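Local coordinates for protein negative regulator of ofd1 (Schizosaccharomyces pombe, PDB 3MSV) that serves as a nuclear import adaptor, directly inhibits ofd1, stabilises the transcription factor Sre1N and is required for correct translation termination, at residues I260-W265 with E284-N289. Sequence-based numbering, arbitrary orientation.
Sequences IITALW and EAVLNN
Trp-265 reaches from helix 251-267 to helix 276-302, and its side chain meets Val-286 at its root, Ala-285 under the whole ring and a water at NE1. Trp-265 CB rests against Val-286 CG2 at 3.6 Å. With CG anti to the carbonyl carbon (chi1 -79°), the indole swings across to the other helix and lays one face on Ala-285, whose CB sits 3.4 Å from the centroid of the six-membered ring in a CH-pi contact. The fit is tight, with Ala-285 CB only 3.2 Å from Trp-265 CE2. At the ring edge Trp-265 NE1 gives its hydrogen to the oxygen of a water, 3.0 Å away and in the indole plane. That water also accepts from Asn-289 ND2, so it bridges the two segments, which share no direct hydrogen bond. The amide of Asn-289 is fixed further by a nearly straight bond (167°) from ND2 back to Ala-285 O, which takes the backbone N of Asn-289 on the opposite face of its plane. Asn-289 OD1 is hydrogen-bonded to Ser-239 of helix 235-244 and touches Ile-261 CG2 at 3.7 Å. Tyr-236 of that helix also meets the indole. The segment axes run antiparallel at 163°, 9.5 Å apart, as in the paired antiparallel helices of a HEAT-like helical-repeat fold.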
loop_
_atom_site.group_PDB
_atom_site.type_symbol
_atom_site.label_atom_id
_atom_site.label_comp_id
_atom_site.label_asym_id
_atom_site.label_seq_id
_atom_site.Cartn_x
_atom_site.Cartn_y
_atom_site.Cartn_z
ATOM N N ILE A 260 -1.750 2.274 -10.262
ATOM C CA ILE A 260 -0.565 2.857 -9.619
ATOM C C ILE A 260 -0.058 2.014 -8.429
ATOM O O ILE A 260 1.133 1.683 -8.339
ATOM C CB ILE A 260 -0.844 4.309 -9.159
ATOM C CG1 ILE A 260 -0.941 5.217 -10.381
ATOM C CG2 ILE A 260 0.243 4.819 -8.198
ATOM C CD1 ILE A 260 -1.643 6.494 -10.095
ATOM N N ILE A 261 -0.972 1.671 -7.531
ATOM C CA ILE A 261 -0.653 0.919 -6.330
ATOM C C ILE A 261 -0.065 -0.445 -6.700
ATOM O O ILE A 261 1.017 -0.831 -6.240
ATOM C CB ILE A 261 -1.919 0.758 -5.482
ATOM C CG1 ILE A 261 -2.342 2.129 -4.924
ATOM C CG2 ILE A 261 -1.740 -0.294 -4.388
ATOM C CD1 ILE A 261 -3.652 2.099 -4.142
ATOM N N THR A 262 -0.769 -1.154 -7.574
ATOM C CA THR A 262 -0.331 -2.446 -8.072
ATOM C C THR A 262 1.018 -2.329 -8.733
ATOM O O THR A 262 1.919 -3.143 -8.511
ATOM C CB THR A 262 -1.321 -2.957 -9.129
ATOM O OG1 THR A 262 -2.534 -3.303 -8.470
ATOM C CG2 THR A 262 -0.782 -4.167 -9.822
ATOM N N ALA A 263 1.160 -1.314 -9.567
ATOM C CA ALA A 263 2.418 -1.146 -10.268
ATOM C C ALA A 263 3.589 -0.970 -9.289
ATOM O O ALA A 263 4.673 -1.503 -9.506
ATOM C CB ALA A 263 2.321 0.006 -11.239
ATOM N N LEU A 264 3.358 -0.247 -8.197
ATOM C CA LEU A 264 4.394 -0.042 -7.198
ATOM C C LEU A 264 4.724 -1.321 -6.426
ATOM O O LEU A 264 5.904 -1.663 -6.246
ATOM C CB LEU A 264 4.009 1.085 -6.236
ATOM C CG LEU A 264 4.125 2.471 -6.892
ATOM C CD1 LEU A 264 3.753 3.578 -5.915
ATOM C CD2 LEU A 264 5.533 2.690 -7.423
ATOM N N TRP A 265 3.696 -2.016 -5.954
ATOM C CA TRP A 265 3.941 -3.260 -5.263
ATOM C C TRP A 265 4.797 -4.189 -6.125
ATOM O O TRP A 265 5.772 -4.758 -5.648
ATOM C CB TRP A 265 2.639 -3.951 -4.884
ATOM C CG TRP A 265 1.972 -3.374 -3.658
ATOM C CD1 TRP A 265 0.779 -2.698 -3.599
ATOM C CD2 TRP A 265 2.470 -3.432 -2.310
ATOM N NE1 TRP A 265 0.500 -2.347 -2.283
ATOM C CE2 TRP A 265 1.529 -2.784 -1.482
ATOM C CE3 TRP A 265 3.612 -3.979 -1.729
ATOM C CZ2 TRP A 265 1.702 -2.670 -0.106
ATOM C CZ3 TRP A 265 3.785 -3.861 -0.356
ATOM C CH2 TRP A 265 2.834 -3.213 0.438
ATOM N N GLU A 284 0.999 -10.530 -1.765
ATOM C CA GLU A 284 -0.192 -10.533 -0.902
ATOM C C GLU A 284 -0.916 -9.198 -0.963
ATOM O O GLU A 284 -2.149 -9.159 -0.967
ATOM C CB GLU A 284 0.131 -10.933 0.539
ATOM C CG GLU A 284 0.683 -12.348 0.625
ATOM C CD GLU A 284 0.688 -12.906 2.043
ATOM O OE1 GLU A 284 1.467 -12.390 2.878
ATOM O OE2 GLU A 284 -0.070 -13.867 2.327
ATOM N N ALA A 285 -0.171 -8.099 -1.065
ATOM C CA ALA A 285 -0.820 -6.791 -1.215
ATOM C C ALA A 285 -1.507 -6.690 -2.567
ATOM O O ALA A 285 -2.620 -6.194 -2.663
ATOM C CB ALA A 285 0.159 -5.658 -1.045
ATOM N N VAL A 286 -0.836 -7.135 -3.623
ATOM C CA VAL A 286 -1.464 -7.126 -4.935
ATOM C C VAL A 286 -2.751 -7.962 -4.912
ATOM O O VAL A 286 -3.782 -7.530 -5.424
ATOM C CB VAL A 286 -0.523 -7.610 -6.010
ATOM C CG1 VAL A 286 -1.285 -7.838 -7.295
ATOM C CG2 VAL A 286 0.598 -6.591 -6.209
ATOM N N LEU A 287 -2.702 -9.137 -4.284
ATOM C CA LEU A 287 -3.894 -9.983 -4.141
ATOM C C LEU A 287 -5.015 -9.265 -3.359
ATOM O O LEU A 287 -6.203 -9.310 -3.745
ATOM C CB LEU A 287 -3.550 -11.343 -3.490
ATOM C CG LEU A 287 -4.763 -12.257 -3.161
ATOM C CD1 LEU A 287 -5.512 -12.620 -4.446
ATOM C CD2 LEU A 287 -4.394 -13.531 -2.375
ATOM N N ASN A 288 -4.653 -8.599 -2.267
ATOM C CA ASN A 288 -5.636 -7.840 -1.500
ATOM C C ASN A 288 -6.287 -6.796 -2.372
ATOM O O ASN A 288 -7.508 -6.607 -2.345
ATOM C CB ASN A 288 -4.991 -7.116 -0.323
ATOM C CG ASN A 288 -5.928 -6.080 0.281
ATOM O OD1 ASN A 288 -6.803 -6.433 1.057
ATOM N ND2 ASN A 288 -5.772 -4.795 -0.105
ATOM N N ASN A 289 -5.462 -6.097 -3.145
ATOM C CA ASN A 289 -5.984 -5.123 -4.089
ATOM C C ASN A 289 -6.901 -5.735 -5.163
ATOM O O ASN A 289 -7.957 -5.162 -5.463
ATOM C CB ASN A 289 -4.871 -4.256 -4.683
ATOM C CG ASN A 289 -4.429 -3.126 -3.716
ATOM O OD1 ASN A 289 -4.969 -2.029 -3.755
ATOM N ND2 ASN A 289 -3.480 -3.420 -2.822
HETATM O O HOH W 1 -2.079 -1.527 -1.104
#